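Local coordinates for protein DNA ligase (Alteromonas mediterranea, PDB 6GDR) that probably seals nicks in duplex DNA as a minimal Lig E-type, ATP-dependent DNA ligase, passing through an adenylate intermediate, at residues 40-44 and 45-49; 79-82 and 83-87; 123-126 and 127-130; 154-158 and 159-163. All blocks are in the same frame, centred on the assembly; numbering follows the deposited sequence.

Followed from the N terminus, the four contacts come in series and none encloses another: each closes a short local turn within the ATP-dependent DNA ligase domain. Contact 1 is the hairpin of strands 38-42 and 47-48 at one border of a five-stranded sheet. Contact 2 is the first turn of helix 81-89, which meets the bound DNA. Contact 3 is the turn leading into strand 129-134; its W125 and V128 pack on I87 of contact 2, and its F130 on A40, W42 and L47 of contact 1. Contact 4 leads from helix 142-154 into strand 161-163, at the other border of that sheet, where T160 and A162 pair through their backbones with F130.

Contact 1: residues 40-44 and 45-49; sequences ARWDG and TELRT. With nucleotides of chain B.
W42 and L47 face each other as a non-hydrogen-bonded pair of an antiparallel hairpin, and here the packing is tight. W42 CE3 lies 3.6 Å from L47 CD2, while the neighbouring ring atom CZ3 comes within 3.3 Å of E46 N. With CG anti to the backbone N (chi1 175°), the indole reaches forward over the turn, and one of its faces takes G44 N and T45 N near the rim. A broad ring suits this place because its outer part reaches the backbone of G44, T45 and E46; its NE1 bonds to P66 O. At the backbone angles of G44 a CB would be jammed against the carbonyl O of D43, which calls for glycine. Backbone bonds hold the ladder: R41 N to R48 O at 2.8 Å, R48 N back to R41 O, and D43 N to E46 O at 2.6 Å.

The looser side has D43 and T45 exposed at the turn and R41 and R48 partly so. R41 turns away to a salt bridge with D71, whereas R48 NH2 meets E46 OE1 at 2.9 Å in a salt bridge whose hydrogen bonds, from NE and NH2, are weak. Past the ladder, T49 OG1 donates to OP1 of DC9 of chain B at 2.8 Å. An apolar face thus fixes the hairpin in the domain, while its open end offers a neutral hydroxyl to the DNA backbone.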
loop_
_atom_site.group_PDB
_atom_site.type_symbol
_atom_site.label_atom_id
_atom_site.label_comp_id
_atom_site.label_asym_id
_atom_site.label_seq_id
_atom_site.Cartn_x
_atom_site.Cartn_y
_atom_site.Cartn_z
ATOM N N ALA D 40 -0.679 5.849 8.805
ATOM C CA ALA D 40 -0.632 6.396 10.152
ATOM C C ALA D 40 -1.927 7.136 10.441
ATOM O O ALA D 40 -2.429 7.880 9.592
ATOM C CB ALA D 40 0.563 7.338 10.334
ATOM N N ARG D 41 -2.460 6.927 11.640
ATOM C CA ARG D 41 -3.637 7.640 12.114
ATOM C C ARG D 41 -3.207 8.727 13.090
ATOM O O ARG D 41 -2.447 8.462 14.027
ATOM C CB ARG D 41 -4.623 6.684 12.786
ATOM C CG ARG D 41 -5.622 7.374 13.702
ATOM C CD ARG D 41 -6.825 6.491 13.974
ATOM N NE ARG D 41 -7.652 6.324 12.784
ATOM C CZ ARG D 41 -8.694 5.502 12.702
ATOM N NH1 ARG D 41 -9.044 4.757 13.743
ATOM N NH2 ARG D 41 -9.386 5.421 11.574
ATOM N N TRP D 42 -3.689 9.945 12.862
ATOM C CA TRP D 42 -3.391 11.076 13.730
ATOM C C TRP D 42 -4.472 11.179 14.799
ATOM O O TRP D 42 -5.641 11.422 14.484
ATOM C CB TRP D 42 -3.303 12.367 12.918
ATOM C CG TRP D 42 -3.113 13.597 13.753
ATOM C CD1 TRP D 42 -3.898 14.715 13.756
ATOM C CD2 TRP D 42 -2.076 13.834 14.712
ATOM N NE1 TRP D 42 -3.410 15.633 14.654
ATOM C CE2 TRP D 42 -2.292 15.116 15.254
ATOM C CE3 TRP D 42 -0.983 13.087 15.164
ATOM C CZ2 TRP D 42 -1.458 15.667 16.225
ATOM C CZ3 TRP D 42 -0.157 13.636 16.127
ATOM C CH2 TRP D 42 -0.399 14.912 16.647
ATOM N N ASP D 43 -4.080 10.982 16.055
ATOM C CA ASP D 43 -5.007 11.000 17.180
ATOM C C ASP D 43 -5.352 12.408 17.647
ATOM O O ASP D 43 -6.159 12.554 18.571
ATOM C CB ASP D 43 -4.405 10.205 18.346
ATOM C CG ASP D 43 -5.405 9.932 19.449
ATOM O OD1 ASP D 43 -6.617 10.122 19.220
ATOM O OD2 ASP D 43 -4.977 9.527 20.550
ATOM N N GLY D 44 -4.773 13.442 17.039
ATOM C CA GLY D 44 -4.899 14.787 17.562
ATOM C C GLY D 44 -3.781 15.066 18.544
ATOM O O GLY D 44 -3.364 16.216 18.718
ATOM N N THR D 45 -3.289 14.005 19.188
ATOM C CA THR D 45 -2.140 14.078 20.076
ATOM C C THR D 45 -1.000 13.162 19.666
ATOM O O THR D 45 0.136 13.404 20.083
ATOM C CB THR D 45 -2.547 13.717 21.516
ATOM O OG1 THR D 45 -3.680 14.498 21.913
ATOM C CG2 THR D 45 -1.399 13.967 22.490
ATOM N N GLU D 46 -1.259 12.135 18.859
ATOM C CA GLU D 46 -0.304 11.051 18.695
ATOM C C GLU D 46 -0.540 10.362 17.357
ATOM O O GLU D 46 -1.676 10.260 16.889
ATOM C CB GLU D 46 -0.441 10.053 19.849
ATOM C CG GLU D 46 0.627 8.986 19.915
ATOM C CD GLU D 46 0.413 8.048 21.087
ATOM O OE1 GLU D 46 -0.760 7.808 21.448
ATOM O OE2 GLU D 46 1.411 7.559 21.655
ATOM N N LEU D 47 0.548 9.894 16.752
ATOM C CA LEU D 47 0.495 9.099 15.534
ATOM C C LEU D 47 0.589 7.617 15.876
ATOM O O LEU D 47 1.283 7.223 16.817
ATOM C CB LEU D 47 1.631 9.474 14.582
ATOM C CG LEU D 47 1.527 10.813 13.856
ATOM C CD1 LEU D 47 2.867 11.172 13.234
ATOM C CD2 LEU D 47 0.440 10.765 12.793
ATOM N N ARG D 48 -0.109 6.794 15.095
ATOM C CA ARG D 48 -0.107 5.357 15.328
ATOM C C ARG D 48 -0.293 4.624 14.008
ATOM O O ARG D 48 -0.947 5.125 13.089
ATOM C CB ARG D 48 -1.197 4.950 16.325
ATOM C CG ARG D 48 -0.971 5.496 17.722
ATOM C CD ARG D 48 -1.862 4.815 18.741
ATOM N NE ARG D 48 -1.503 5.185 20.109
ATOM C CZ ARG D 48 -0.594 4.555 20.852
ATOM N NH1 ARG D 48 0.066 3.509 20.374
ATOM N NH2 ARG D 48 -0.344 4.977 22.083
ATOM N N THR D 49 0.280 3.426 13.934
ATOM C CA THR D 49 0.278 2.637 12.713
ATOM C C THR D 49 -1.082 1.971 12.502
ATOM O O THR D 49 -2.036 2.179 13.257
ATOM C CB THR D 49 1.382 1.583 12.762
ATOM O OG1 THR D 49 1.097 0.638 13.799
ATOM C CG2 THR D 49 2.734 2.228 13.030
ATOM P P DC B 9 1.962 -2.906 11.942
ATOM O OP1 DC B 9 1.022 -1.802 12.349
ATOM O OP2 DC B 9 1.219 -4.066 11.340
ATOM O "O5'" DC B 9 3.069 -2.378 10.959
ATOM C "C5'" DC B 9 2.853 -1.159 10.288
ATOM C "C4'" DC B 9 4.024 -0.909 9.335
ATOM O "O4'" DC B 9 5.012 -1.697 9.589
ATOM C "C3'" DC B 9 3.586 -1.277 7.875
ATOM O "O3'" DC B 9 3.034 -0.213 7.303
ATOM C "C2'" DC B 9 4.909 -1.678 7.197
ATOM C "C1'" DC B 9 5.597 -2.250 8.163
ATOM N N1 DC B 9 5.456 -3.637 8.104
ATOM C C2 DC B 9 6.338 -4.419 7.255
ATOM O O2 DC B 9 7.198 -3.866 6.595
ATOM N N3 DC B 9 6.192 -5.875 7.195
ATOM C C4 DC B 9 5.199 -6.535 7.954
ATOM N N4 DC B 9 5.078 -7.941 7.879
ATOM C C5 DC B 9 4.300 -5.749 8.818
ATOM C C6 DC B 9 4.444 -4.298 8.878
#

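Contact 2: residues 79-82 and 83-87; sequences GQFE and RTASI. With nucleotides of chain B; nucleotides of chain A.
Q80 and T84 meet at the start of helix 81-89, where backbone hydrogen bonds set the first turn. Q80, at the N-cap position, offers its carbonyl O to T84 N at 2.9 Å. A85 N reaches F81 O at 2.7 Å, and the step from S86 N to E82 O is weak.

Among the polar side chains, T84 OG1 also approaches Q80 O, but so closely that the details of this contact are doubtful. Its first torsion (chi1 -60°) sets the threonine hydroxyl beside its own N and turns it back toward that carbonyl of the previous turn, a place that suits a short side chain with a hydroxyl on CB. Q80 and R83 run side by side in the same direction, with Q80 OE1 2.7 Å from R83 NH1 at the edge of the guanidinium and the amide plane turned 70° from it. E82 sends its carboxylate elsewhere, to K277 N.

Apolar packing is carried by F81 and A85: the methyl CB of A85 sits over one ring face, 4.3 Å from F81 CZ, and R282 makes a cation-pi contact with the same ring. Alanine's single methyl suits this approach to the ring face.

Two contacts reach the DNA. F81 CZ is 3.2 Å from the sugar O4' of DC10 of chain B, and S86 OG donates to OP1 of DC16 of chain A at 2.5 Å. The segment is thus the N-terminal turn of a helix, with Q80 at the N-cap position, laid against DNA chains A and B with phenylalanine on a sugar and serine on a phosphate.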
loop_
_atom_site.group_PDB
_atom_site.type_symbol
_atom_site.label_atom_id
_atom_site.label_comp_id
_atom_site.label_asym_id
_atom_site.label_seq_id
_atom_site.Cartn_x
_atom_site.Cartn_y
_atom_site.Cartn_z
ATOM N N GLY D 79 9.230 5.377 -4.769
ATOM C CA GLY D 79 10.343 4.456 -4.657
ATOM C C GLY D 79 11.191 4.630 -3.419
ATOM O O GLY D 79 12.364 4.247 -3.428
ATOM N N GLN D 80 10.631 5.190 -2.346
ATOM C CA GLN D 80 11.367 5.452 -1.116
ATOM C C GLN D 80 10.744 4.731 0.076
ATOM O O GLN D 80 10.774 5.238 1.199
ATOM C CB GLN D 80 11.438 6.955 -0.846
ATOM C CG GLN D 80 11.986 7.774 -2.002
ATOM C CD GLN D 80 13.411 7.402 -2.358
ATOM O OE1 GLN D 80 14.264 7.258 -1.482
ATOM N NE2 GLN D 80 13.676 7.239 -3.649
ATOM N N PHE D 81 10.181 3.543 -0.146
ATOM C CA PHE D 81 9.467 2.856 0.927
ATOM C C PHE D 81 10.427 2.328 1.986
ATOM O O PHE D 81 10.287 2.638 3.176
ATOM C CB PHE D 81 8.626 1.710 0.367
ATOM C CG PHE D 81 8.102 0.790 1.429
ATOM C CD1 PHE D 81 8.665 -0.461 1.622
ATOM C CD2 PHE D 81 7.066 1.188 2.257
ATOM C CE1 PHE D 81 8.190 -1.304 2.609
ATOM C CE2 PHE D 81 6.590 0.351 3.245
ATOM C CZ PHE D 81 7.153 -0.897 3.421
ATOM N N GLU D 82 11.397 1.504 1.578
ATOM C CA GLU D 82 12.324 0.914 2.541
ATOM C C GLU D 82 12.933 1.986 3.436
ATOM O O GLU D 82 12.968 1.845 4.664
ATOM C CB GLU D 82 13.422 0.138 1.812
ATOM C CG GLU D 82 12.949 -1.141 1.132
ATOM C CD GLU D 82 12.708 -0.964 -0.354
ATOM O OE1 GLU D 82 12.397 0.169 -0.780
ATOM O OE2 GLU D 82 12.837 -1.960 -1.099
ATOM N N ARG D 83 13.414 3.073 2.833
ATOM C CA ARG D 83 13.982 4.165 3.616
ATOM C C ARG D 83 12.925 4.813 4.501
ATOM O O ARG D 83 13.188 5.127 5.668
ATOM C CB ARG D 83 14.617 5.193 2.680
ATOM C CG ARG D 83 15.047 6.482 3.353
ATOM C CD ARG D 83 16.081 7.216 2.513
ATOM N NE ARG D 83 15.917 8.666 2.576
ATOM C CZ ARG D 83 15.224 9.393 1.701
ATOM N NH1 ARG D 83 14.616 8.819 0.672
ATOM N NH2 ARG D 83 15.140 10.708 1.858
ATOM N N THR D 84 11.719 5.020 3.966
ATOM C CA THR D 84 10.645 5.609 4.759
ATOM C C THR D 84 10.310 4.733 5.959
ATOM O O THR D 84 10.160 5.228 7.082
ATOM C CB THR D 84 9.404 5.823 3.889
ATOM O OG1 THR D 84 9.717 6.712 2.809
ATOM C CG2 THR D 84 8.260 6.417 4.712
ATOM N N ALA D 85 10.180 3.424 5.739
ATOM C CA ALA D 85 9.891 2.516 6.841
ATOM C C ALA D 85 11.013 2.495 7.869
ATOM O O ALA D 85 10.766 2.162 9.034
ATOM C CB ALA D 85 9.639 1.107 6.304
ATOM N N SER D 86 12.236 2.848 7.468
ATOM C CA SER D 86 13.339 2.888 8.423
ATOM C C SER D 86 13.207 4.078 9.365
ATOM O O SER D 86 13.532 3.973 10.554
ATOM C CB SER D 86 14.674 2.932 7.679
ATOM O OG SER D 86 15.758 3.050 8.584
ATOM N N ILE D 87 12.721 5.212 8.859
ATOM C CA ILE D 87 12.593 6.404 9.692
ATOM C C ILE D 87 11.398 6.275 10.631
ATOM O O ILE D 87 11.494 6.572 11.828
ATOM C CB ILE D 87 12.477 7.663 8.810
ATOM C CG1 ILE D 87 13.700 7.796 7.889
ATOM C CG2 ILE D 87 12.308 8.904 9.686
ATOM C CD1 ILE D 87 13.641 8.991 6.947
ATOM P P DC B 10 1.641 -0.351 6.514
ATOM O OP1 DC B 10 1.151 1.021 6.256
ATOM O OP2 DC B 10 0.784 -1.308 7.251
ATOM O "O5'" DC B 10 2.066 -1.012 5.121
ATOM C "C5'" DC B 10 2.948 -0.308 4.263
ATOM C "C4'" DC B 10 3.563 -1.225 3.222
ATOM O "O4'" DC B 10 4.324 -2.274 3.870
ATOM C "C3'" DC B 10 2.576 -1.968 2.346
ATOM O "O3'" DC B 10 2.100 -1.142 1.289
ATOM C "C2'" DC B 10 3.422 -3.133 1.845
ATOM C "C1'" DC B 10 4.359 -3.418 3.025
ATOM N N1 DC B 10 3.962 -4.616 3.817
ATOM C C2 DC B 10 4.483 -5.871 3.483
ATOM O O2 DC B 10 5.279 -5.963 2.541
ATOM N N3 DC B 10 4.105 -6.952 4.207
ATOM C C4 DC B 10 3.245 -6.812 5.216
ATOM N N4 DC B 10 2.902 -7.909 5.898
ATOM C C5 DC B 10 2.699 -5.543 5.568
ATOM C C6 DC B 10 3.080 -4.484 4.847
ATOM P P DC A 16 16.335 -0.097 10.240
ATOM O OP1 DC A 16 16.503 1.370 10.332
ATOM O OP2 DC A 16 17.516 -0.961 10.027
ATOM O "O5'" DC A 16 15.574 -0.599 11.550
ATOM C "C5'" DC A 16 14.198 -0.287 11.726
ATOM C "C4'" DC A 16 13.731 -0.646 13.122
ATOM O "O4'" DC A 16 13.363 -2.054 13.163
ATOM C "C3'" DC A 16 14.780 -0.461 14.211
ATOM O "O3'" DC A 16 14.161 -0.055 15.432
ATOM C "C2'" DC A 16 15.412 -1.844 14.295
ATOM C "C1'" DC A 16 14.211 -2.754 14.058
ATOM N N1 DC A 16 14.537 -4.092 13.452
ATOM C C2 DC A 16 13.907 -5.245 13.940
ATOM O O2 DC A 16 13.102 -5.148 14.874
ATOM N N3 DC A 16 14.203 -6.444 13.375
ATOM C C4 DC A 16 15.076 -6.511 12.369
ATOM N N4 DC A 16 15.334 -7.715 11.846
ATOM C C5 DC A 16 15.722 -5.350 11.855
ATOM C C6 DC A 16 15.423 -4.174 12.416
ATOM P P DT A 15 16.152 -2.669 4.136
ATOM O OP1 DT A 15 16.526 -1.346 3.589
ATOM O OP2 DT A 15 17.132 -3.778 4.117
ATOM O "O5'" DT A 15 15.656 -2.481 5.643
ATOM C "C5'" DT A 15 14.560 -1.622 5.923
ATOM C "C4'" DT A 15 14.143 -1.729 7.377
ATOM O "O4'" DT A 15 13.503 -3.003 7.606
ATOM C "C3'" DT A 15 15.296 -1.654 8.384
ATOM O "O3'" DT A 15 15.285 -0.398 9.061
ATOM C "C2'" DT A 15 15.060 -2.839 9.337
ATOM C "C1'" DT A 15 13.677 -3.350 8.954
ATOM N N1 DT A 15 13.510 -4.831 9.099
ATOM C C2 DT A 15 12.603 -5.320 10.011
ATOM O O2 DT A 15 11.918 -4.607 10.722
ATOM N N3 DT A 15 12.524 -6.687 10.064
ATOM C C4 DT A 15 13.248 -7.595 9.312
ATOM O O4 DT A 15 13.106 -8.806 9.433
ATOM C C5 DT A 15 14.182 -7.015 8.374
ATOM C C7 DT A 15 15.023 -7.901 7.503
ATOM C C6 DT A 15 14.267 -5.677 8.312
#

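Contact 3: residues 123-126 and 127-130; sequences KRWA and KVRF. Unlike the reference sequence in segment 127-130: V128 (reference Ile).
A tight turn ahead of strand 129-134 brings W125 and V128 together, and one backbone bond closes it. V128 N donates to W125 O at 3.1 Å with an N-H...O angle of 162°, joining residue i to i+3 across A126 and K127.

A water completes the bend. It donates to A126 O at 2.5 Å and to V128 O at 2.7 Å, bridging the carbonyls of the residues on either side of K127. A126 and K127 themselves are both exposed, which suits a small methyl and a charged, flexible amine on the outer side of the turn.

On the inner side, V128 sets one methyl against each part of W125. CG1, anti to the backbone N (chi1 176°), approaches CE3 of the indole obliquely at 4.3 Å, while CG2 lies 3.9 Å from W125 CA and 4.0 Å from R124 O. A beta-branched valine suits this place because its two methyls can meet ring and backbone at once.

The indole continues inward, where F61 meets it edge-to-face and I87 of helix 81-89 packs against it. Around it lie I55, A57 and P58 of a loop and W60 of helix 59-62, so the large ring is buried among mostly apolar side chains. V128 in turn touches F61 and I76. Beyond it, R129 and F130 enter the sheet, R129 pairing through its backbone with W75 and F130 with T160 and A162. This is a hydrogen-bonded turn delivering the chain into an interior strand of the mixed sheet in the ligase domain.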
loop_
_atom_site.group_PDB
_atom_site.type_symbol
_atom_site.label_atom_id
_atom_site.label_comp_id
_atom_site.label_asym_id
_atom_site.label_seq_id
_atom_site.Cartn_x
_atom_site.Cartn_y
_atom_site.Cartn_z
ATOM N N LYS D 123 17.154 13.442 12.971
ATOM C CA LYS D 123 16.428 14.474 12.242
ATOM C C LYS D 123 16.068 13.984 10.843
ATOM O O LYS D 123 15.911 14.786 9.917
ATOM C CB LYS D 123 17.271 15.750 12.162
ATOM N N ARG D 124 15.933 12.666 10.681
ATOM C CA ARG D 124 15.640 12.079 9.380
ATOM C C ARG D 124 14.223 12.377 8.912
ATOM O O ARG D 124 13.927 12.185 7.728
ATOM C CB ARG D 124 15.869 10.566 9.440
ATOM C CG ARG D 124 17.182 10.172 10.113
ATOM C CD ARG D 124 17.597 8.748 9.768
ATOM N NE ARG D 124 16.861 7.741 10.527
ATOM C CZ ARG D 124 16.986 6.430 10.347
ATOM N NH1 ARG D 124 16.280 5.584 11.085
ATOM N NH2 ARG D 124 17.815 5.959 9.424
ATOM N N TRP D 125 13.352 12.850 9.803
ATOM C CA TRP D 125 11.983 13.201 9.443
ATOM C C TRP D 125 11.889 14.500 8.656
ATOM O O TRP D 125 10.772 14.930 8.349
ATOM C CB TRP D 125 11.130 13.317 10.708
ATOM C CG TRP D 125 10.974 12.033 11.458
ATOM C CD1 TRP D 125 11.950 11.343 12.118
ATOM C CD2 TRP D 125 9.765 11.286 11.636
ATOM N NE1 TRP D 125 11.425 10.210 12.691
ATOM C CE2 TRP D 125 10.084 10.153 12.410
ATOM C CE3 TRP D 125 8.445 11.465 11.215
ATOM C CZ2 TRP D 125 9.132 9.203 12.771
ATOM C CZ3 TRP D 125 7.500 10.521 11.574
ATOM C CH2 TRP D 125 7.849 9.404 12.343
ATOM N N ALA D 126 13.017 15.131 8.325
ATOM C CA ALA D 126 12.974 16.442 7.684
ATOM C C ALA D 126 12.168 16.398 6.391
ATOM O O ALA D 126 11.327 17.269 6.141
ATOM C CB ALA D 126 14.396 16.936 7.417
ATOM N N LYS D 127 12.406 15.386 5.557
ATOM C CA LYS D 127 11.757 15.275 4.258
ATOM C C LYS D 127 10.593 14.288 4.267
ATOM O O LYS D 127 10.196 13.796 3.206
ATOM C CB LYS D 127 12.787 14.885 3.195
ATOM C CG LYS D 127 13.732 16.021 2.820
ATOM C CD LYS D 127 13.068 17.015 1.873
ATOM C CE LYS D 127 13.740 18.380 1.914
ATOM N NZ LYS D 127 13.125 19.283 2.929
ATOM N N VAL D 128 10.035 14.000 5.439
ATOM C CA VAL D 128 8.851 13.161 5.563
ATOM C C VAL D 128 7.630 14.063 5.654
ATOM O O VAL D 128 7.683 15.164 6.214
ATOM C CB VAL D 128 8.944 12.229 6.790
ATOM C CG1 VAL D 128 7.655 11.434 6.971
ATOM C CG2 VAL D 128 10.130 11.287 6.646
ATOM N N ARG D 129 6.516 13.591 5.097
ATOM C CA ARG D 129 5.264 14.330 5.122
ATOM C C ARG D 129 4.121 13.383 5.460
ATOM O O ARG D 129 4.203 12.172 5.246
ATOM C CB ARG D 129 4.992 15.028 3.781
ATOM C CG ARG D 129 5.974 16.140 3.452
ATOM C CD ARG D 129 5.452 17.022 2.332
ATOM N NE ARG D 129 5.354 16.302 1.065
ATOM C CZ ARG D 129 4.710 16.754 -0.007
ATOM N NH1 ARG D 129 4.677 16.027 -1.115
ATOM N NH2 ARG D 129 4.092 17.928 0.029
ATOM N N PHE D 130 3.048 13.960 5.994
ATOM C CA PHE D 130 1.848 13.214 6.369
ATOM C C PHE D 130 0.795 13.484 5.301
ATOM O O PHE D 130 0.062 14.472 5.357
ATOM C CB PHE D 130 1.375 13.621 7.760
ATOM C CG PHE D 130 0.109 12.939 8.197
ATOM C CD1 PHE D 130 0.140 11.651 8.702
ATOM C CD2 PHE D 130 -1.110 13.591 8.112
ATOM C CE1 PHE D 130 -1.023 11.023 9.109
ATOM C CE2 PHE D 130 -2.275 12.969 8.517
ATOM C CZ PHE D 130 -2.232 11.684 9.017
HETATM O O HOH W 1 9.049 17.289 5.176
#

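Contact 4: residues 154-158 and 159-163; sequences EATPN and PTFAV
N158 and T160 meet through a single oxygen, N158 OD1. It accepts T160 N at 3.1 Å with an N-H...O angle of 168°, the donor lying 44° out of the carbonyl plane, and T160 OG1 comes within 2.8 Å of the same atom. F61 O is another acceptor within reach of that hydroxyl, so the direction of its proton is not settled; W65 NE1 donates to OG1. The side chain of N158 extends with CG anti to its backbone N (chi1 -161°), which swings the amide across the turn toward T160. Asparagine suits the site because its two ends do different work: OD1 closes an Asx turn, while ND2 donates to W60 O and A63 O.

P159 occupies the second position of a type I turn running from N158 to F161. Its ring restricts phi to a value compatible with that position, and it has no N-H that would need a partner there. The turn's own closure, F161 N to N158 O at 3.4 Å, is weak, so the asparagine side chain probably adds much of the hold.

F161 supplies the apolar side. Its CB lies 3.9 Å from T156 CG2, the two side chains crossing at about a right angle, and threonine serves well because its methyl faces the phenylalanine while OG1 bonds to L152 O in helix 142-154.

The turn thus carries the chain from helix 142-154 into strand 161-163, a border strand pairing with 129-134; F161 packs on F130 and meets W65 edge-to-face, while V163 lies against helix 142-154.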
loop_
_atom_site.group_PDB
_atom_site.type_symbol
_atom_site.label_atom_id
_atom_site.label_comp_id
_atom_site.label_asym_id
_atom_site.label_seq_id
_atom_site.Cartn_x
_atom_site.Cartn_y
_atom_site.Cartn_z
ATOM N N GLU D 154 -5.094 24.545 5.085
ATOM C CA GLU D 154 -4.937 25.994 5.021
ATOM C C GLU D 154 -4.849 26.608 6.411
ATOM O O GLU D 154 -4.192 27.639 6.594
ATOM C CB GLU D 154 -6.096 26.612 4.238
ATOM C CG GLU D 154 -6.055 26.322 2.745
ATOM C CD GLU D 154 -7.303 26.797 2.023
ATOM O OE1 GLU D 154 -8.263 27.220 2.702
ATOM O OE2 GLU D 154 -7.323 26.747 0.774
ATOM N N ALA D 155 -5.496 25.992 7.402
ATOM C CA ALA D 155 -5.448 26.458 8.779
ATOM C C ALA D 155 -4.343 25.784 9.586
ATOM O O ALA D 155 -4.382 25.818 10.821
ATOM C CB ALA D 155 -6.801 26.233 9.456
ATOM N N THR D 156 -3.367 25.178 8.919
ATOM C CA THR D 156 -2.262 24.492 9.589
ATOM C C THR D 156 -0.949 25.068 9.076
ATOM O O THR D 156 -0.629 24.898 7.882
ATOM C CB THR D 156 -2.322 22.986 9.342
ATOM O OG1 THR D 156 -3.541 22.460 9.882
ATOM C CG2 THR D 156 -1.137 22.280 9.996
ATOM N N PRO D 157 -0.159 25.743 9.919
ATOM C CA PRO D 157 1.094 26.334 9.422
ATOM C C PRO D 157 2.173 25.313 9.108
ATOM O O PRO D 157 3.065 25.611 8.304
ATOM C CB PRO D 157 1.525 27.258 10.569
ATOM C CG PRO D 157 0.931 26.637 11.786
ATOM C CD PRO D 157 -0.372 26.029 11.349
ATOM N N ASN D 158 2.120 24.129 9.699
ATOM C CA ASN D 158 3.187 23.148 9.525
ATOM C C ASN D 158 3.117 22.536 8.129
ATOM O O ASN D 158 2.069 21.988 7.759
ATOM C CB ASN D 158 3.069 22.060 10.588
ATOM C CG ASN D 158 4.357 21.284 10.773
ATOM O OD1 ASN D 158 5.154 21.146 9.844
ATOM N ND2 ASN D 158 4.569 20.774 11.982
ATOM N N PRO D 159 4.184 22.598 7.325
ATOM C CA PRO D 159 4.130 21.988 5.986
ATOM C C PRO D 159 4.212 20.470 5.996
ATOM O O PRO D 159 3.996 19.852 4.945
ATOM C CB PRO D 159 5.340 22.602 5.274
ATOM C CG PRO D 159 6.299 22.890 6.368
ATOM C CD PRO D 159 5.471 23.274 7.564
ATOM N N THR D 160 4.523 19.850 7.137
ATOM C CA THR D 160 4.518 18.393 7.209
ATOM C C THR D 160 3.113 17.833 7.026
ATOM O O THR D 160 2.953 16.704 6.549
ATOM C CB THR D 160 5.094 17.925 8.544
ATOM O OG1 THR D 160 4.329 18.484 9.620
ATOM C CG2 THR D 160 6.551 18.353 8.679
ATOM N N PHE D 161 2.094 18.600 7.403
ATOM C CA PHE D 161 0.710 18.199 7.193
ATOM C C PHE D 161 0.308 18.536 5.764
ATOM O O PHE D 161 0.278 19.713 5.383
ATOM C CB PHE D 161 -0.202 18.899 8.196
ATOM C CG PHE D 161 -1.635 18.453 8.131
ATOM C CD1 PHE D 161 -2.100 17.449 8.964
ATOM C CD2 PHE D 161 -2.517 19.040 7.238
ATOM C CE1 PHE D 161 -3.417 17.037 8.908
ATOM C CE2 PHE D 161 -3.835 18.632 7.177
ATOM C CZ PHE D 161 -4.286 17.629 8.013
ATOM N N ALA D 162 0.009 17.511 4.971
ATOM C CA ALA D 162 -0.372 17.675 3.577
ATOM C C ALA D 162 -1.653 16.891 3.315
ATOM O O ALA D 162 -2.194 16.227 4.204
ATOM C CB ALA D 162 0.754 17.219 2.640
ATOM N N VAL D 163 -2.140 16.976 2.080
ATOM C CA VAL D 163 -3.365 16.300 1.668
ATOM C C VAL D 163 -3.125 15.689 0.297
ATOM O O VAL D 163 -2.670 16.376 -0.625
ATOM C CB VAL D 163 -4.571 17.262 1.629
ATOM C CG1 VAL D 163 -5.848 16.504 1.284
ATOM C CG2 VAL D 163 -4.722 17.986 2.960
#